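Local coordinates for protein PAN2-PAN3 deadenylation complex catalytic subunit pan2 (Neurospora crassa, PDB 4CZX) that probably acts as the catalytic subunit of the PAN deadenylation complex, shortening poly(A) tails of cytoplasmic mRNA, here represented by its N-terminal WD40 domain, at residues H22-A27 against T46-A51; E70-L75 against G89-Y94; F204-G209 against A247-H252; V240-L245 against Q267-D272; C282-Q287 against Y312-P317. All blocks are in the same frame, centred on the assembly; numbering follows the deposited sequence.

Contact 1. Residues H22-A27 against T46-A51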
# COMPACT_ATOMS: atom_id res chain seq x y z
N HIS A 22 10.13 -2.47 -16.26
CA HIS A 22 10.76 -1.57 -15.31
C HIS A 22 9.83 -0.39 -15.03
O HIS A 22 9.20 0.13 -15.95
CB HIS A 22 12.11 -1.06 -15.86
CG HIS A 22 12.96 -0.35 -14.85
ND1 HIS A 22 12.72 0.95 -14.47
CD2 HIS A 22 14.05 -0.76 -14.15
CE1 HIS A 22 13.63 1.31 -13.57
NE2 HIS A 22 14.44 0.29 -13.36
N PRO A 23 9.76 0.06 -13.77
CA PRO A 23 8.84 1.17 -13.45
C PRO A 23 9.13 2.47 -14.19
O PRO A 23 8.24 3.32 -14.26
CB PRO A 23 9.04 1.35 -11.94
CG PRO A 23 10.34 0.66 -11.61
CD PRO A 23 10.44 -0.47 -12.58
N ASP A 24 10.34 2.64 -14.73
CA ASP A 24 10.69 3.87 -15.42
C ASP A 24 10.63 3.75 -16.94
O ASP A 24 10.96 4.71 -17.65
CB ASP A 24 12.09 4.34 -15.01
CG ASP A 24 12.19 4.66 -13.53
OD1 ASP A 24 11.15 4.67 -12.84
OD2 ASP A 24 13.31 4.94 -13.06
N TYR A 25 10.20 2.60 -17.45
CA TYR A 25 10.16 2.39 -18.90
C TYR A 25 9.44 3.50 -19.68
O TYR A 25 9.91 3.98 -20.72
CB TYR A 25 9.49 1.04 -19.18
CG TYR A 25 9.39 0.68 -20.64
CD1 TYR A 25 10.52 0.34 -21.37
CD2 TYR A 25 8.15 0.66 -21.29
CE1 TYR A 25 10.43 -0.00 -22.70
CE2 TYR A 25 8.05 0.32 -22.63
CZ TYR A 25 9.21 -0.01 -23.32
OH TYR A 25 9.14 -0.36 -24.65
N HIS A 26 8.29 3.92 -19.17
CA HIS A 26 7.42 4.95 -19.77
C HIS A 26 8.12 6.28 -19.94
O HIS A 26 7.71 7.13 -20.74
CB HIS A 26 6.19 5.16 -18.88
CG HIS A 26 6.50 5.87 -17.59
ND1 HIS A 26 7.00 5.22 -16.49
CD2 HIS A 26 6.40 7.18 -17.25
CE1 HIS A 26 7.19 6.09 -15.51
NE2 HIS A 26 6.83 7.28 -15.95
N ALA A 27 9.14 6.51 -19.13
CA ALA A 27 9.80 7.81 -19.08
C ALA A 27 10.92 7.95 -20.12
O ALA A 27 11.42 9.05 -20.34
CB ALA A 27 10.35 8.07 -17.67
N THR A 46 18.35 5.83 -15.58
CA THR A 46 17.04 6.06 -16.22
C THR A 46 16.58 7.51 -16.10
O THR A 46 17.13 8.29 -15.33
CB THR A 46 15.89 5.17 -15.61
OG1 THR A 46 15.46 5.74 -14.36
CG2 THR A 46 16.33 3.72 -15.40
N GLN A 47 15.51 7.84 -16.83
CA GLN A 47 14.99 9.19 -16.87
C GLN A 47 14.31 9.61 -15.56
O GLN A 47 13.87 10.75 -15.44
CB GLN A 47 13.99 9.34 -18.04
CG GLN A 47 14.61 9.08 -19.42
CD GLN A 47 15.66 10.11 -19.77
OE1 GLN A 47 15.61 11.24 -19.28
NE2 GLN A 47 16.65 9.71 -20.59
N LYS A 48 14.21 8.68 -14.60
CA LYS A 48 13.61 8.98 -13.30
C LYS A 48 14.58 8.67 -12.16
O LYS A 48 14.20 8.64 -10.99
CB LYS A 48 12.30 8.21 -13.10
CG LYS A 48 11.14 8.70 -14.00
CD LYS A 48 10.05 7.64 -14.13
CE LYS A 48 9.27 7.46 -12.83
NZ LYS A 48 8.63 6.10 -12.71
N GLY A 49 15.83 8.43 -12.50
CA GLY A 49 16.84 8.27 -11.47
C GLY A 49 17.12 6.86 -10.97
O GLY A 49 17.78 6.69 -9.94
N PHE A 50 16.65 5.83 -11.67
CA PHE A 50 17.13 4.49 -11.31
C PHE A 50 18.56 4.29 -11.82
O PHE A 50 18.89 4.70 -12.94
CB PHE A 50 16.22 3.39 -11.88
CG PHE A 50 15.63 2.50 -10.83
CD1 PHE A 50 16.38 1.45 -10.30
CD2 PHE A 50 14.35 2.69 -10.38
CE1 PHE A 50 15.83 0.62 -9.32
CE2 PHE A 50 13.79 1.87 -9.40
CZ PHE A 50 14.53 0.83 -8.87
N ALA A 51 19.39 3.67 -10.98
CA ALA A 51 20.73 3.25 -11.37
C ALA A 51 20.75 1.74 -11.45
O ALA A 51 20.33 1.05 -10.50
CB ALA A 51 21.77 3.73 -10.35
O HOH W 1 13.54 5.91 -18.14
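The imidazole of H22 turns the edge carrying CE1 and NE2 onto one face of the F50 ring; centroids 4.7 Å apart and planes at 83° make this a T-shaped (edge-to-face) pair. ND1 of H22 accepts from the D24 backbone N at 2.9 Å, the donor lying near the imidazole plane, a bond that fixes the rotation of the ring while NE2 and CE1 face F50. Across the contact the D24 carboxylate meets two side chains. Its OD2 takes the hydroxyl hydrogen of T46 OG1 at 2.6 Å on the anti side of the carboxylate, whereas OD1 forms a salt bridge with K48 NZ at 2.9 Å, the ammonium standing above the carboxylate plane. K48 gets there by a bend at chi3 (71°), its CD passing A27 CB at 3.6 Å. T46 OG1 also accepts from the backbone N of K48, an ST turn, and from that of F50. A water bridges D24 O and Q47 N. The contact thus joins the loop ahead of strand 32-35 to the type I turn T46-G49, which connects strands 41-45 and 50-55 of one propeller blade. R66 adds a second salt bridge at D24 OD1, and E70 pairs with K48 NZ. Surrounded by a hydroxyl, an ammonium and a guanidinium, the buried carboxylate of D24 is likely to be held in its charged form.

Contact 2. Residues E70-L75 against G89-Y94. With PO4 (phosphate ion), chain D.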
# COMPACT_ATOMS: atom_id res chain seq x y z
N GLU A 70 11.73 10.14 -7.69
CA GLU A 70 11.55 9.99 -9.14
C GLU A 70 11.08 11.27 -9.83
O GLU A 70 11.30 11.44 -11.02
CB GLU A 70 10.58 8.85 -9.45
CG GLU A 70 9.15 9.08 -9.02
CD GLU A 70 8.41 7.77 -8.88
OE1 GLU A 70 8.07 7.15 -9.91
OE2 GLU A 70 8.18 7.34 -7.73
N THR A 71 10.48 12.18 -9.07
CA THR A 71 10.11 13.50 -9.59
C THR A 71 11.31 14.41 -9.89
O THR A 71 11.17 15.43 -10.56
CB THR A 71 9.16 14.21 -8.61
OG1 THR A 71 9.71 14.14 -7.28
CG2 THR A 71 7.82 13.53 -8.62
N ASP A 72 12.49 14.02 -9.41
CA ASP A 72 13.71 14.77 -9.70
C ASP A 72 14.18 14.60 -11.14
O ASP A 72 14.98 15.38 -11.62
CB ASP A 72 14.85 14.33 -8.77
CG ASP A 72 14.77 14.98 -7.40
OD1 ASP A 72 13.76 15.66 -7.09
OD2 ASP A 72 15.73 14.80 -6.61
N GLY A 73 13.69 13.56 -11.81
CA GLY A 73 14.03 13.39 -13.21
C GLY A 73 15.23 12.49 -13.48
O GLY A 73 15.48 11.53 -12.74
N PRO A 74 15.99 12.78 -14.55
CA PRO A 74 17.01 11.85 -15.03
C PRO A 74 18.22 11.73 -14.11
O PRO A 74 18.59 12.67 -13.42
CB PRO A 74 17.45 12.45 -16.38
CG PRO A 74 16.99 13.86 -16.34
CD PRO A 74 15.73 13.87 -15.51
N LEU A 75 18.83 10.55 -14.13
CA LEU A 75 20.14 10.36 -13.53
C LEU A 75 21.10 11.03 -14.50
O LEU A 75 21.18 10.62 -15.65
CB LEU A 75 20.45 8.87 -13.33
CG LEU A 75 21.39 8.51 -12.17
CD1 LEU A 75 21.51 6.99 -12.01
CD2 LEU A 75 22.76 9.14 -12.38
N GLY A 89 21.79 14.02 -9.68
CA GLY A 89 20.50 14.38 -10.23
C GLY A 89 20.39 15.89 -10.20
O GLY A 89 21.26 16.56 -9.63
N SER A 90 19.32 16.44 -10.78
CA SER A 90 19.16 17.88 -10.83
C SER A 90 19.08 18.54 -9.46
O SER A 90 19.46 19.71 -9.32
CB SER A 90 17.90 18.25 -11.63
OG SER A 90 18.20 18.20 -13.01
N ARG A 91 18.59 17.81 -8.46
CA ARG A 91 18.28 18.41 -7.16
C ARG A 91 19.17 17.89 -6.02
O ARG A 91 19.04 18.33 -4.87
CB ARG A 91 16.81 18.16 -6.78
CG ARG A 91 15.79 18.72 -7.80
CD ARG A 91 15.86 20.24 -7.88
NE ARG A 91 15.90 20.82 -6.54
CZ ARG A 91 14.83 21.01 -5.77
NH1 ARG A 91 13.62 20.70 -6.22
NH2 ARG A 91 14.97 21.53 -4.56
N SER A 92 20.06 16.95 -6.33
CA SER A 92 20.80 16.29 -5.26
C SER A 92 21.99 15.49 -5.76
O SER A 92 22.11 15.21 -6.96
CB SER A 92 19.86 15.34 -4.49
OG SER A 92 19.49 14.25 -5.31
N VAL A 93 22.86 15.13 -4.82
CA VAL A 93 23.99 14.27 -5.10
C VAL A 93 23.90 13.12 -4.11
O VAL A 93 23.63 13.35 -2.93
CB VAL A 93 25.33 15.01 -4.96
CG1 VAL A 93 26.50 14.10 -5.35
CG2 VAL A 93 25.34 16.28 -5.81
N TYR A 94 24.10 11.91 -4.59
CA TYR A 94 23.92 10.71 -3.78
C TYR A 94 25.15 9.84 -3.88
O TYR A 94 25.74 9.73 -4.96
CB TYR A 94 22.68 9.93 -4.24
CG TYR A 94 22.37 8.69 -3.43
CD1 TYR A 94 22.00 8.80 -2.09
CD2 TYR A 94 22.40 7.43 -4.00
CE1 TYR A 94 21.69 7.67 -1.33
CE2 TYR A 94 22.09 6.29 -3.25
CZ TYR A 94 21.74 6.42 -1.92
OH TYR A 94 21.44 5.29 -1.18
P PO4 D . 12.39 19.72 -2.16
O1 PO4 D . 12.45 21.17 -2.56
O2 PO4 D . 12.08 18.89 -3.39
O3 PO4 D . 13.71 19.30 -1.56
O4 PO4 D . 11.30 19.52 -1.13
O HOH W 2 17.58 15.09 -12.61
O HOH W 3 18.18 14.81 -7.70
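The two backbones approach most closely at D72 and R91, whose CA atoms are 6.4 Å apart, and the contact joins two connections of one WD-type beta-propeller blade: the loop leading into strand 77-80 and the hairpin turn between strands 85-88 and 93-96. G89 N donates to S92 O at 3.0 Å, closing the hairpin. In the loop, G73 adopts phi 94° and psi -148°, backbone angles that suit glycine at the bend after the 3-10 segment 70-72, since a side chain would collide with the carbonyl of D72. Across the interface D72 and R91 meet at about a right angle: OD2 of D72 rests 3.5 Å from R91 CB, so the carboxylate lies beside the aliphatic root of the arginine and is not engaged by its guanidinium. Its salt-bridge partner is R107. Water carries the polar links. One molecule donates to D72 O and P74 O and accepts from S90 N; a second donates to D72 OD2 at 2.7 Å and accepts from R91 N, lying also 2.8 Å from S92 OG. S90 OG is engaged by R76 and D113, beyond the two segments. The R91 chain, bent at chi2 and chi3, carries its charged end away from the loop; NE is spent on M111 O. At its tip sits a phosphate ion, probably from the crystallisation liquor and also held by R107 NE; its O1 lies at the guanidinium edge, near the plane, where R91 NH2 donates to it at 3.2 Å and 158°.

Contact 3. Residues F204-G209 against A247-H252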
# COMPACT_ATOMS: atom_id res chain seq x y z
N PHE A 204 44.74 16.60 -23.91
CA PHE A 204 43.74 17.03 -24.89
C PHE A 204 42.35 17.25 -24.32
O PHE A 204 41.96 16.63 -23.33
CB PHE A 204 43.61 16.01 -26.02
CG PHE A 204 44.89 15.74 -26.76
CD1 PHE A 204 45.30 16.57 -27.79
CD2 PHE A 204 45.67 14.65 -26.44
CE1 PHE A 204 46.49 16.32 -28.48
CE2 PHE A 204 46.86 14.39 -27.12
CZ PHE A 204 47.26 15.23 -28.14
N ILE A 205 41.60 18.15 -24.96
CA ILE A 205 40.15 18.14 -24.87
C ILE A 205 39.56 17.77 -26.23
O ILE A 205 40.08 18.21 -27.27
CB ILE A 205 39.56 19.50 -24.46
CG1 ILE A 205 40.37 20.14 -23.34
CG2 ILE A 205 38.07 19.35 -24.09
CD1 ILE A 205 39.89 21.54 -22.99
N VAL A 206 38.50 16.97 -26.22
CA VAL A 206 37.77 16.67 -27.45
C VAL A 206 36.27 16.86 -27.20
O VAL A 206 35.75 16.51 -26.14
CB VAL A 206 38.05 15.25 -27.97
CG1 VAL A 206 39.41 15.18 -28.66
CG2 VAL A 206 37.93 14.21 -26.83
N THR A 207 35.57 17.46 -28.16
CA THR A 207 34.14 17.68 -28.00
C THR A 207 33.35 17.36 -29.25
O THR A 207 33.89 17.42 -30.37
CB THR A 207 33.79 19.14 -27.60
OG1 THR A 207 34.18 20.03 -28.66
CG2 THR A 207 34.47 19.54 -26.29
N CYS A 208 32.08 17.02 -29.04
CA CYS A 208 31.09 16.92 -30.10
C CYS A 208 29.99 17.93 -29.83
O CYS A 208 29.67 18.20 -28.68
CB CYS A 208 30.50 15.51 -30.16
SG CYS A 208 31.71 14.21 -30.42
N GLY A 209 29.39 18.50 -30.87
CA GLY A 209 28.33 19.46 -30.64
C GLY A 209 27.76 19.98 -31.94
O GLY A 209 27.95 19.35 -32.99
N ALA A 247 28.76 12.52 -32.71
CA ALA A 247 27.80 12.62 -31.61
C ALA A 247 28.48 12.42 -30.26
O ALA A 247 28.16 13.10 -29.28
CB ALA A 247 26.68 11.61 -31.81
N HIS A 248 29.42 11.47 -30.21
CA HIS A 248 30.13 11.16 -28.96
C HIS A 248 31.60 10.90 -29.21
O HIS A 248 32.00 10.52 -30.32
CB HIS A 248 29.50 9.96 -28.26
CG HIS A 248 28.03 10.10 -28.06
ND1 HIS A 248 27.48 10.87 -27.05
CD2 HIS A 248 26.98 9.62 -28.77
CE1 HIS A 248 26.17 10.86 -27.16
NE2 HIS A 248 25.84 10.10 -28.19
N VAL A 249 32.39 11.12 -28.17
CA VAL A 249 33.82 10.94 -28.24
C VAL A 249 34.39 10.56 -26.88
O VAL A 249 33.95 11.05 -25.83
CB VAL A 249 34.53 12.21 -28.79
CG1 VAL A 249 34.40 13.37 -27.79
CG2 VAL A 249 35.98 11.93 -29.14
N ARG A 250 35.36 9.66 -26.91
CA ARG A 250 36.14 9.31 -25.72
C ARG A 250 37.60 9.21 -26.12
O ARG A 250 37.92 8.68 -27.18
CB ARG A 250 35.68 7.99 -25.11
CG ARG A 250 34.33 8.03 -24.41
CD ARG A 250 34.40 8.86 -23.14
NE ARG A 250 33.13 8.86 -22.41
CZ ARG A 250 32.23 9.84 -22.45
NH1 ARG A 250 32.42 10.90 -23.23
NH2 ARG A 250 31.13 9.74 -21.73
N MET A 251 38.47 9.72 -25.25
CA MET A 251 39.91 9.48 -25.41
C MET A 251 40.19 8.02 -25.09
O MET A 251 39.62 7.47 -24.14
CB MET A 251 40.73 10.38 -24.49
CG MET A 251 40.64 11.86 -24.84
SD MET A 251 41.25 12.22 -26.50
CE MET A 251 42.98 11.74 -26.40
N HIS A 252 41.05 7.41 -25.89
CA HIS A 252 41.48 6.04 -25.65
C HIS A 252 42.43 6.04 -24.46
O HIS A 252 43.42 6.78 -24.46
CB HIS A 252 42.14 5.46 -26.89
CG HIS A 252 42.18 3.96 -26.92
ND1 HIS A 252 42.96 3.22 -26.06
CD2 HIS A 252 41.52 3.07 -27.70
CE1 HIS A 252 42.79 1.94 -26.30
NE2 HIS A 252 41.92 1.82 -27.29
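The F204 ring is met by M251, whose methyl CE approaches CD2 of the ring obliquely at 4.0 Å. R250, on the far side of its strand, donates from NH1 to V249 O, and D294 and D197 pair with this arginine. Between the strands lies an apolar layer. V206 CG2 touches V249 CG1 at 3.8 Å and M251 SD at 3.9 Å, while C208 SG lies 3.8 Å from V249 CB. M251 reaches F204 because its chain bends at chi2 (-61°) and again at chi3. Strands 204-210 and 248-251 belong to different sheets of the beta-propeller; their short segments run at 170° with a closest approach of 6.3 Å, so two blades pack face to face. A classic beta bulge places A247 and H248 both opposite V262. All eight touching residues are buried, and the interface is sealed by apolar packing, while several backbone polar atoms of the second segment bond to side chains of strand 194-200: V249 N to D197, M251 N to D199 and A247 O to N196. The chemistry is therefore divided, with apolar side chains filling the space between the blades and polar groups serving the backbone beside them.

Contact 4. Residues V240-L245 against Q267-D272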
# COMPACT_ATOMS: atom_id res chain seq x y z
N VAL A 240 39.12 17.02 -35.97
CA VAL A 240 39.12 15.71 -36.61
C VAL A 240 37.89 15.55 -37.50
O VAL A 240 36.76 15.52 -37.00
CB VAL A 240 39.16 14.57 -35.58
CG1 VAL A 240 39.06 13.22 -36.27
CG2 VAL A 240 40.42 14.66 -34.74
N PRO A 241 38.11 15.46 -38.82
CA PRO A 241 37.00 15.31 -39.76
C PRO A 241 36.22 14.03 -39.49
O PRO A 241 36.81 12.97 -39.31
CB PRO A 241 37.70 15.23 -41.13
CG PRO A 241 39.06 15.83 -40.90
CD PRO A 241 39.42 15.47 -39.49
N PHE A 242 34.89 14.14 -39.46
CA PHE A 242 34.05 12.99 -39.18
C PHE A 242 32.72 13.15 -39.92
O PHE A 242 31.71 13.56 -39.33
CB PHE A 242 33.84 12.84 -37.67
CG PHE A 242 33.25 11.53 -37.27
CD1 PHE A 242 34.00 10.37 -37.27
CD2 PHE A 242 31.92 11.45 -36.88
CE1 PHE A 242 33.45 9.16 -36.89
CE2 PHE A 242 31.36 10.25 -36.48
CZ PHE A 242 32.12 9.10 -36.49
N ALA A 243 32.74 12.82 -41.21
CA ALA A 243 31.58 12.98 -42.09
C ALA A 243 30.29 12.32 -41.60
O ALA A 243 29.20 12.85 -41.86
CB ALA A 243 31.93 12.46 -43.49
N PRO A 244 30.37 11.16 -40.91
CA PRO A 244 29.09 10.63 -40.40
C PRO A 244 28.41 11.47 -39.31
O PRO A 244 27.36 11.05 -38.85
CB PRO A 244 29.49 9.27 -39.82
CG PRO A 244 30.73 8.89 -40.59
CD PRO A 244 31.46 10.17 -40.79
N LEU A 245 28.99 12.63 -38.96
CA LEU A 245 28.50 13.53 -37.90
C LEU A 245 28.83 13.01 -36.51
O LEU A 245 28.35 11.95 -36.11
CB LEU A 245 27.00 13.79 -38.01
CG LEU A 245 26.59 14.31 -39.38
CD1 LEU A 245 25.13 14.70 -39.37
CD2 LEU A 245 27.50 15.47 -39.80
N GLN A 267 28.23 4.06 -36.06
CA GLN A 267 29.51 3.99 -36.76
C GLN A 267 30.59 4.59 -35.88
O GLN A 267 30.42 5.68 -35.33
CB GLN A 267 29.45 4.71 -38.10
CG GLN A 267 30.79 4.74 -38.82
CD GLN A 267 30.72 5.36 -40.19
OE1 GLN A 267 31.75 5.62 -40.82
NE2 GLN A 267 29.50 5.60 -40.68
N ILE A 268 31.71 3.89 -35.76
CA ILE A 268 32.79 4.30 -34.87
C ILE A 268 34.12 4.43 -35.62
O ILE A 268 34.49 3.55 -36.40
CB ILE A 268 32.96 3.30 -33.71
CG1 ILE A 268 31.69 3.25 -32.85
CG2 ILE A 268 34.16 3.66 -32.85
CD1 ILE A 268 31.77 2.25 -31.74
N HIS A 269 34.83 5.53 -35.38
CA HIS A 269 36.19 5.69 -35.87
C HIS A 269 37.15 5.74 -34.69
O HIS A 269 36.91 6.47 -33.73
CB HIS A 269 36.36 6.96 -36.70
CG HIS A 269 35.61 6.95 -38.00
ND1 HIS A 269 35.85 7.86 -39.00
CD2 HIS A 269 34.62 6.14 -38.45
CE1 HIS A 269 35.04 7.62 -40.02
NE2 HIS A 269 34.28 6.58 -39.71
N VAL A 270 38.23 4.96 -34.77
CA VAL A 270 39.30 5.05 -33.79
C VAL A 270 40.41 5.80 -34.48
O VAL A 270 41.03 5.28 -35.42
CB VAL A 270 39.76 3.67 -33.30
CG1 VAL A 270 40.86 3.82 -32.26
CG2 VAL A 270 38.59 2.90 -32.71
N THR A 271 40.64 7.04 -34.06
CA THR A 271 41.46 7.96 -34.85
C THR A 271 42.56 8.63 -34.05
O THR A 271 42.30 9.22 -33.00
CB THR A 271 40.60 9.07 -35.48
OG1 THR A 271 39.51 8.48 -36.20
CG2 THR A 271 41.43 9.93 -36.42
N ASP A 272 43.78 8.57 -34.56
CA ASP A 272 44.87 9.29 -33.93
C ASP A 272 44.69 10.78 -34.16
O ASP A 272 44.58 11.23 -35.30
CB ASP A 272 46.23 8.85 -34.45
CG ASP A 272 47.35 9.64 -33.83
OD1 ASP A 272 47.62 10.76 -34.31
OD2 ASP A 272 47.96 9.15 -32.85
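F242 CE1 lies 3.3 Å from H269 CG, over one face of the imidazole, with ring centroids 4.6 Å apart and planes at 73°: a T-shaped (edge-to-face) pair in which F242 supplies the edge. Beside it, P244 CG packs on the Q267 amide, 3.4 Å from OE1, the two side chains meeting at about a right angle. At the other end, V240 CG1 and T271 CG2 reach toward each other tip to tip at 4.1 Å. The next shell fixes these groups. H269 NE2 donates to Q267 OE1 at 2.9 Å, with the oxygen near the imidazole plane, which sets the ring's rotation and places the proton on NE2. Q267 can take this bond because its chain is fully extended from chi1 (176°) onward, rising alongside H269 from the same strand face. P244 in turn lays CD over the centre of an F242 face, and the type I turn F242-L245, closed by L245 N to F242 O at 2.9 Å, brings proline and phenylalanine together. With H269 replaced by an alanine, the F242 edge would probably lose the face it packs on and Q267 OE1 its donor, freeing the amide to turn. The touching parts run nearly antiparallel, 167° apart end to end, and belong to separate blades: V240 pairs by backbone with V226 and F242 with P224, whereas H269 pairs with V261 of strand 258-262, and strand 279-283 borders strand 267-272 on its other flank.

Contact 5. Residues C282-Q287 against Y312-P317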
# COMPACT_ATOMS: atom_id res chain seq x y z
N CYS A 282 34.77 0.87 -37.70
CA CYS A 282 33.92 -0.28 -37.44
C CYS A 282 32.47 0.16 -37.29
O CYS A 282 32.15 1.34 -37.17
CB CYS A 282 34.39 -1.04 -36.20
SG CYS A 282 34.43 -0.05 -34.71
N TYR A 283 31.58 -0.82 -37.33
CA TYR A 283 30.17 -0.55 -37.24
C TYR A 283 29.57 -1.38 -36.12
O TYR A 283 30.06 -2.46 -35.80
CB TYR A 283 29.47 -0.85 -38.57
CG TYR A 283 30.01 -0.03 -39.73
CD1 TYR A 283 29.55 1.26 -39.97
CD2 TYR A 283 30.96 -0.56 -40.60
CE1 TYR A 283 30.03 2.00 -41.03
CE2 TYR A 283 31.45 0.18 -41.66
CZ TYR A 283 30.98 1.46 -41.87
OH TYR A 283 31.47 2.20 -42.93
N THR A 284 28.53 -0.84 -35.50
CA THR A 284 27.75 -1.57 -34.52
C THR A 284 26.33 -1.65 -35.07
O THR A 284 26.04 -1.04 -36.10
CB THR A 284 27.77 -0.89 -33.15
OG1 THR A 284 27.29 0.45 -33.27
CG2 THR A 284 29.20 -0.85 -32.60
N GLN A 285 25.46 -2.42 -34.43
CA GLN A 285 24.11 -2.58 -34.98
C GLN A 285 23.06 -2.13 -34.01
O GLN A 285 22.25 -2.94 -33.57
CB GLN A 285 23.85 -4.04 -35.37
CG GLN A 285 25.08 -4.78 -35.88
CD GLN A 285 25.63 -4.18 -37.16
OE1 GLN A 285 24.92 -3.52 -37.91
NE2 GLN A 285 26.91 -4.42 -37.41
N PRO A 286 23.06 -0.84 -33.64
CA PRO A 286 22.06 -0.42 -32.66
C PRO A 286 20.65 -0.51 -33.25
O PRO A 286 20.47 -0.25 -34.44
CB PRO A 286 22.45 1.02 -32.35
CG PRO A 286 23.15 1.50 -33.57
CD PRO A 286 23.82 0.30 -34.20
N GLN A 287 19.68 -0.91 -32.44
CA GLN A 287 18.30 -0.96 -32.90
C GLN A 287 17.82 0.46 -33.16
O GLN A 287 17.18 0.73 -34.17
CB GLN A 287 17.40 -1.66 -31.87
CG GLN A 287 15.95 -1.75 -32.31
CD GLN A 287 15.04 -2.40 -31.28
OE1 GLN A 287 15.45 -2.67 -30.14
NE2 GLN A 287 13.80 -2.66 -31.68
N TYR A 312 24.59 -1.78 -25.42
CA TYR A 312 25.43 -2.81 -26.02
C TYR A 312 26.86 -2.67 -25.53
O TYR A 312 27.33 -1.56 -25.30
CB TYR A 312 25.43 -2.71 -27.54
CG TYR A 312 24.08 -2.71 -28.21
CD1 TYR A 312 23.37 -1.53 -28.36
CD2 TYR A 312 23.54 -3.87 -28.72
CE1 TYR A 312 22.14 -1.51 -28.99
CE2 TYR A 312 22.31 -3.87 -29.35
CZ TYR A 312 21.61 -2.68 -29.48
OH TYR A 312 20.38 -2.67 -30.10
N VAL A 313 27.55 -3.80 -25.40
CA VAL A 313 28.99 -3.77 -25.21
C VAL A 313 29.65 -4.44 -26.40
O VAL A 313 29.28 -5.55 -26.78
CB VAL A 313 29.42 -4.47 -23.91
CG1 VAL A 313 30.94 -4.73 -23.90
CG2 VAL A 313 29.03 -3.63 -22.72
N TRP A 314 30.60 -3.73 -27.00
CA TRP A 314 31.36 -4.24 -28.14
C TRP A 314 32.83 -4.31 -27.78
O TRP A 314 33.30 -3.60 -26.89
CB TRP A 314 31.16 -3.35 -29.37
CG TRP A 314 29.84 -3.53 -30.08
CD1 TRP A 314 28.61 -3.10 -29.65
CD2 TRP A 314 29.62 -4.18 -31.33
NE1 TRP A 314 27.64 -3.44 -30.57
CE2 TRP A 314 28.24 -4.11 -31.61
CE3 TRP A 314 30.45 -4.82 -32.26
CZ2 TRP A 314 27.67 -4.65 -32.76
CZ3 TRP A 314 29.90 -5.36 -33.40
CH2 TRP A 314 28.52 -5.27 -33.65
N GLY A 315 33.56 -5.17 -28.48
CA GLY A 315 34.98 -5.35 -28.24
C GLY A 315 35.47 -6.63 -28.87
O GLY A 315 34.77 -7.24 -29.68
N SER A 316 36.68 -7.04 -28.50
CA SER A 316 37.27 -8.26 -29.02
C SER A 316 36.66 -9.52 -28.39
O SER A 316 36.37 -9.54 -27.19
CB SER A 316 38.78 -8.26 -28.79
OG SER A 316 39.32 -9.54 -29.04
N PRO A 317 36.48 -10.57 -29.19
CA PRO A 317 36.02 -11.87 -28.69
C PRO A 317 37.03 -12.49 -27.73
O PRO A 317 36.70 -13.42 -26.99
CB PRO A 317 35.88 -12.73 -29.95
CG PRO A 317 35.82 -11.76 -31.08
CD PRO A 317 36.62 -10.57 -30.66
O HOH W 4 25.02 -3.40 -31.47
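With chi1 at 57°, T284 turns OG1 between its backbone N and carbonyl carbon, where it is hydrogen-bonded to G266 O, and sends CG2 over the indole of W314. That indole is brought beneath the methyl by a chi1 of -76°, CG opposite the carbonyl carbon. The result is a CH-pi contact: CG2 stands 3.5 Å from the centroid of the five-membered ring, only 6° off its normal. Y283 O also lies over a face, 3.8 Å from CZ3. In the ring plane, W314 NE1 donates to a water at 2.8 Å, and the same water accepts from Q285 N. W9 stacks on the indole as well. The contact spans two blades of the beta-propeller, the chain leaving strand 279-283 against strand 310-315, which is paired with the N-terminal strand 10-16 in the velcro closure of the ring. A leucine in place of W314 would probably forfeit the aromatic face under T284 and leave the water without its indole donor. Further along, Q287 N donates to Y312 OH at 3.0 Å, while P286 CB packs on Y312 CE1 at 4.2 Å. Q287 carries its amide onward to N310, and Y312 OH has a second, weak bond to D306 OD2.

In the fold
From the N terminus, contact 1 closes the loop between residues 22 and 51, tying the approach to strand 32-35 to the turn between the second and third strands of its blade. Contact 2 follows in series, doing likewise for the next blade, and touches contact 1 where T46 O lies 3.1 Å from L75 N. Contacts 3 and 4 then cross, their segments alternating along the chain: both bind the sheet ending in strand 235-241 to the one bordered by strand 248-251. Contact 5, again in series, joins that latter sheet to the closing sheet of strands 10-16, 290-295, 302-306 and 310-315. It adjoins contact 4 through neighbouring strands 267-272 and 279-283, where I268 N lies 2.9 Å from C282 O.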